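Local coordinates for ankyrin repeat domain protein (Legionella pneumophila subsp. pneumophila, PDB 6MCA) that is a Legionella effector with ankyrin repeats and a cysteine protease-like domain that interacts with the host LARP7 component of the 7SK snRNP complex, at residues 164-169 with 182-187; 47-52 with 77-82. One frame throughout, in Å; residues are numbered along the deposited sequence.

Interaction 1. Residues 164-169 with 182-187; sequences ELQGDV and DYEGFI
Tyr183 lies between Leu165 and Val169, and its ring makes the close-packed part of this contact. Leu165 covers one ring face: its CD1 stands 3.9 Å from the ring centroid in a CH-pi contact, displaced toward the rim, while its CB meets CD2 of Tyr183 at 3.6 Å. The phenol end runs into Val169, whose CB is 3.3 Å from Tyr183 OH and whose CG1 is 3.5 Å from CZ of the same ring. With CG of Tyr183 anti to its carbonyl carbon (chi1 -82°), the ring projects across 164-169. Its own backbone is held too, since Tyr183 N donates to Gly167 O at 3.0 Å. On the solvent side the contact is polar and looser. Gly167 N gives a nearly straight bond (168°) to Glu184 OE2 at 2.9 Å, entering from above the carboxylate plane, so Gly167 is gripped at both its N and its O. Asp182 OD1 accepts from Glu184 N, an Asx turn that shapes the chain as it leaves the strand. Asp168 OD1 and Asp182 OD1, two acceptors, lie 3.5 Å apart; with Glu180 near Asp168, this acidic cluster might raise the pKa of one member. Asp168 and Asp182 form an antiparallel non-hydrogen-bonded pair at the open end of the hairpin of strands 168-172 and 178-182. Helix 404-421 packs on Leu165, Val169 and Tyr183, and Lys157 of helix 147-162 binds the carbonyls of Asp182 and Gly185.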
# COMPACT_ATOMS: atom_id res chain seq x y z
N GLU A 164 2.96 -9.41 -9.84
CA GLU A 164 3.38 -8.48 -10.89
C GLU A 164 2.40 -8.47 -12.07
O GLU A 164 2.80 -8.50 -13.23
CB GLU A 164 4.79 -8.79 -11.37
CG GLU A 164 5.86 -8.62 -10.30
CD GLU A 164 7.26 -8.87 -10.83
OE1 GLU A 164 8.11 -9.34 -10.05
OE2 GLU A 164 7.50 -8.59 -12.02
N LEU A 165 1.11 -8.43 -11.76
CA LEU A 165 0.08 -8.43 -12.79
C LEU A 165 -0.02 -7.07 -13.45
O LEU A 165 0.17 -6.03 -12.82
CB LEU A 165 -1.27 -8.83 -12.20
CG LEU A 165 -1.32 -10.18 -11.47
CD1 LEU A 165 -2.72 -10.46 -10.95
CD2 LEU A 165 -0.85 -11.30 -12.39
N GLN A 166 -0.34 -7.08 -14.74
CA GLN A 166 -0.53 -5.87 -15.52
C GLN A 166 -2.01 -5.69 -15.85
O GLN A 166 -2.76 -6.66 -15.95
CB GLN A 166 0.29 -5.90 -16.81
CG GLN A 166 1.79 -5.97 -16.60
CD GLN A 166 2.58 -5.73 -17.87
OE1 GLN A 166 2.02 -5.74 -18.97
NE2 GLN A 166 3.88 -5.51 -17.74
N GLY A 167 -2.41 -4.44 -16.02
CA GLY A 167 -3.78 -4.13 -16.39
C GLY A 167 -4.67 -3.86 -15.20
O GLY A 167 -4.22 -3.57 -14.09
N ASP A 168 -5.97 -3.97 -15.44
CA ASP A 168 -6.99 -3.71 -14.44
C ASP A 168 -7.73 -4.99 -14.07
O ASP A 168 -7.56 -6.04 -14.70
CB ASP A 168 -7.99 -2.66 -14.94
CG ASP A 168 -7.32 -1.35 -15.33
OD1 ASP A 168 -6.45 -0.87 -14.57
OD2 ASP A 168 -7.67 -0.81 -16.40
N VAL A 169 -8.55 -4.89 -13.03
CA VAL A 169 -9.49 -5.94 -12.67
C VAL A 169 -10.64 -5.29 -11.91
O VAL A 169 -10.46 -4.30 -11.21
CB VAL A 169 -8.84 -7.08 -11.85
CG1 VAL A 169 -8.68 -6.68 -10.39
CG2 VAL A 169 -9.65 -8.36 -11.98
N ASP A 182 -6.61 -0.87 -10.38
CA ASP A 182 -5.39 -0.88 -11.18
C ASP A 182 -4.36 -1.77 -10.49
O ASP A 182 -3.89 -1.45 -9.39
CB ASP A 182 -4.86 0.54 -11.37
CG ASP A 182 -3.67 0.60 -12.31
OD1 ASP A 182 -3.38 -0.41 -12.98
OD2 ASP A 182 -3.02 1.67 -12.36
N TYR A 183 -4.01 -2.89 -11.13
CA TYR A 183 -2.99 -3.78 -10.59
C TYR A 183 -1.65 -3.06 -10.42
O TYR A 183 -0.88 -3.38 -9.51
CB TYR A 183 -2.80 -4.99 -11.50
CG TYR A 183 -3.80 -6.11 -11.30
CD1 TYR A 183 -4.29 -6.42 -10.04
CD2 TYR A 183 -4.24 -6.87 -12.38
CE1 TYR A 183 -5.20 -7.45 -9.86
CE2 TYR A 183 -5.14 -7.90 -12.21
CZ TYR A 183 -5.62 -8.18 -10.95
OH TYR A 183 -6.52 -9.21 -10.77
N GLU A 184 -1.36 -2.10 -11.29
CA GLU A 184 -0.05 -1.46 -11.34
C GLU A 184 0.02 -0.15 -10.56
O GLU A 184 1.11 0.40 -10.41
CB GLU A 184 0.34 -1.20 -12.80
CG GLU A 184 0.06 -2.37 -13.73
CD GLU A 184 0.28 -2.04 -15.19
OE1 GLU A 184 1.44 -1.75 -15.57
OE2 GLU A 184 -0.70 -2.06 -15.96
N GLY A 185 -1.11 0.35 -10.06
CA GLY A 185 -1.09 1.59 -9.30
C GLY A 185 -0.43 1.39 -7.95
O GLY A 185 -0.78 0.46 -7.20
N PHE A 186 0.52 2.26 -7.62
CA PHE A 186 1.25 2.18 -6.36
C PHE A 186 0.70 3.21 -5.38
O PHE A 186 0.54 4.38 -5.73
CB PHE A 186 2.75 2.40 -6.58
CG PHE A 186 3.55 2.39 -5.31
CD1 PHE A 186 3.93 1.19 -4.73
CD2 PHE A 186 3.93 3.58 -4.70
CE1 PHE A 186 4.67 1.18 -3.56
CE2 PHE A 186 4.67 3.57 -3.54
CZ PHE A 186 5.04 2.36 -2.96
N ILE A 187 0.43 2.76 -4.15
CA ILE A 187 -0.03 3.62 -3.07
C ILE A 187 0.91 3.41 -1.89
O ILE A 187 1.03 2.29 -1.38
CB ILE A 187 -1.48 3.32 -2.67
CG1 ILE A 187 -2.38 3.31 -3.91
CG2 ILE A 187 -1.97 4.35 -1.66
CD1 ILE A 187 -3.75 2.72 -3.66

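Interaction 2. Residues 47-52 with 77-82; sequences SLDDID and RKVDIN
Two loops that each lead from one helix pair to the next meet here, in what is probably the ankyrin-type part of the chain: 47-52 lies between helix 38-43 and helix 58-65, and the loop segment 77-82 follows helix 68-76 and precedes helix 91-97. The side chain of Asp49 bridges them: Asp80 N donates to Asp49 OD1 at 2.9 Å, on the syn side of the carboxylate and 27° out of its plane. Asp49 CG stands anti to its carbonyl carbon (chi1 -67°), which turns the carboxylate to 77-82. Water 1 gives a second hydrogen bond to that oxygen and spans to Asp80 O, while water 2 donates to Asp49 OD2 at 2.7 Å and only weakly to Lys78 O. Both carboxylate oxygens are thus engaged, and the backbone of 78-80 is tied to 47-52 directly and through solvent. Asp49 is presented by a type I beta turn from Ser47 to Asp50, within which Ser47 OG accepts from Asp49 N in an ST turn. Asp80 is in turn fixed by its own Asx turn, OD1 taking Asn82 N at 3.1 Å. Beside this polar bridge runs an apolar strip. Leu48 CB rests on Val79 CG1 at 3.7 Å; in one of two modelled conformers, Arg77 CD lies 3.5 Å from Leu48 CD1 and NH1 pairs with Asp39. Leu48 also packs on Ile26 and Leu42, and Val79 on Leu59, which carries the strip into the helices. Long loops linking antiparallel helix pairs and packed against the loop of the next pair are consistent with an ankyrin-repeat solenoid.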
# COMPACT_ATOMS: atom_id res chain seq x y z
N SER A 47 -18.44 29.81 0.44
CA SER A 47 -19.26 28.69 0.87
C SER A 47 -18.45 27.82 1.83
O SER A 47 -17.26 27.58 1.62
CB SER A 47 -19.73 27.85 -0.32
OG SER A 47 -20.24 26.60 0.11
N LEU A 48 -19.11 27.34 2.88
CA LEU A 48 -18.44 26.47 3.84
C LEU A 48 -18.14 25.09 3.27
O LEU A 48 -17.60 24.24 3.99
CB LEU A 48 -19.28 26.34 5.11
CG LEU A 48 -19.61 27.69 5.76
CD1 LEU A 48 -20.45 27.49 7.00
CD2 LEU A 48 -18.33 28.45 6.09
N ASP A 49 -18.46 24.84 2.00
CA ASP A 49 -18.07 23.64 1.29
C ASP A 49 -16.93 23.88 0.31
O ASP A 49 -16.56 22.98 -0.44
CB ASP A 49 -19.28 23.05 0.54
CG ASP A 49 -20.35 22.53 1.47
OD1 ASP A 49 -20.01 21.81 2.43
OD2 ASP A 49 -21.54 22.83 1.24
N ASP A 50 -16.37 25.09 0.30
CA ASP A 50 -15.37 25.45 -0.70
C ASP A 50 -14.05 24.73 -0.43
O ASP A 50 -13.66 24.52 0.72
CB ASP A 50 -15.14 26.96 -0.72
CG ASP A 50 -16.23 27.70 -1.46
OD1 ASP A 50 -16.79 27.14 -2.43
OD2 ASP A 50 -16.53 28.86 -1.08
N ILE A 51 -13.36 24.37 -1.50
CA ILE A 51 -12.01 23.83 -1.41
C ILE A 51 -11.04 24.97 -1.14
O ILE A 51 -11.02 25.97 -1.87
CB ILE A 51 -11.63 23.08 -2.70
CG1 ILE A 51 -12.56 21.88 -2.91
CG2 ILE A 51 -10.18 22.64 -2.65
CD1 ILE A 51 -12.32 20.74 -1.94
N ASP A 52 -10.24 24.84 -0.08
CA ASP A 52 -9.38 25.93 0.35
C ASP A 52 -8.04 25.88 -0.38
O ASP A 52 -7.83 25.10 -1.31
CB ASP A 52 -9.22 25.90 1.87
CG ASP A 52 -8.62 24.59 2.39
OD1 ASP A 52 -7.97 23.86 1.61
OD2 ASP A 52 -8.82 24.29 3.58
N ARG A 77 -24.28 24.11 10.33
CA ARG A 77 -24.53 24.94 9.15
C ARG A 77 -24.73 24.10 7.89
O ARG A 77 -24.62 24.64 6.78
CB ARG A 77 -23.41 25.96 8.99
CG ARG A 77 -23.18 26.78 10.26
CD ARG A 77 -22.04 27.76 10.13
NE ARG A 77 -22.48 29.14 10.32
CZ ARG A 77 -22.55 29.74 11.51
NH1 ARG A 77 -22.97 31.00 11.59
NH2 ARG A 77 -22.21 29.08 12.61
N LYS A 78 -25.00 22.80 8.05
CA LYS A 78 -25.43 21.92 6.96
C LYS A 78 -24.44 21.89 5.80
O LYS A 78 -24.81 22.02 4.63
CB LYS A 78 -26.83 22.28 6.48
CG LYS A 78 -27.96 21.58 7.23
CD LYS A 78 -28.12 22.12 8.64
N VAL A 79 -23.16 21.68 6.12
CA VAL A 79 -22.18 21.43 5.07
C VAL A 79 -22.39 20.03 4.51
O VAL A 79 -22.99 19.15 5.14
CB VAL A 79 -20.74 21.60 5.60
CG1 VAL A 79 -20.53 23.02 6.11
CG2 VAL A 79 -20.44 20.58 6.68
N ASP A 80 -21.89 19.82 3.29
CA ASP A 80 -21.92 18.50 2.68
C ASP A 80 -20.96 17.59 3.44
O ASP A 80 -19.74 17.70 3.29
CB ASP A 80 -21.55 18.59 1.20
CG ASP A 80 -21.68 17.25 0.48
OD1 ASP A 80 -21.98 16.23 1.13
OD2 ASP A 80 -21.49 17.23 -0.76
N ILE A 81 -21.51 16.68 4.25
CA ILE A 81 -20.70 15.84 5.11
C ILE A 81 -19.95 14.76 4.35
O ILE A 81 -19.11 14.06 4.94
CB ILE A 81 -21.57 15.21 6.21
CG1 ILE A 81 -20.75 14.99 7.48
CG2 ILE A 81 -22.20 13.90 5.72
CD1 ILE A 81 -21.59 14.82 8.72
N ASN A 82 -20.21 14.60 3.05
CA ASN A 82 -19.55 13.57 2.24
C ASN A 82 -18.71 14.16 1.11
O ASN A 82 -18.27 13.40 0.24
CB ASN A 82 -20.58 12.60 1.67
CG ASN A 82 -21.17 11.68 2.73
OD1 ASN A 82 -20.45 11.16 3.58
ND2 ASN A 82 -22.48 11.48 2.68
O HOH W 1 -18.03 19.91 3.13
O HOH W 2 -23.85 21.44 1.36

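The two contacts lie in series along the chain, their centres about 34 Å apart and their nearest atoms about 18 Å apart, and hold different elements. Interaction 1, about 12 Å from the centre of the chain, is partly buried and the more extensive; it closes the base of a beta hairpin against helix 404-421, with an aromatic ring as its core. Interaction 2, about 30 Å from that centre, is a surface contact between two interhelical loops of neighbouring helix pairs, where water shares the work with a single direct hydrogen bond. In both, an acidic side chain receives a backbone N-H across the gap, but aliphatic groups replace the aromatic core in interaction 2.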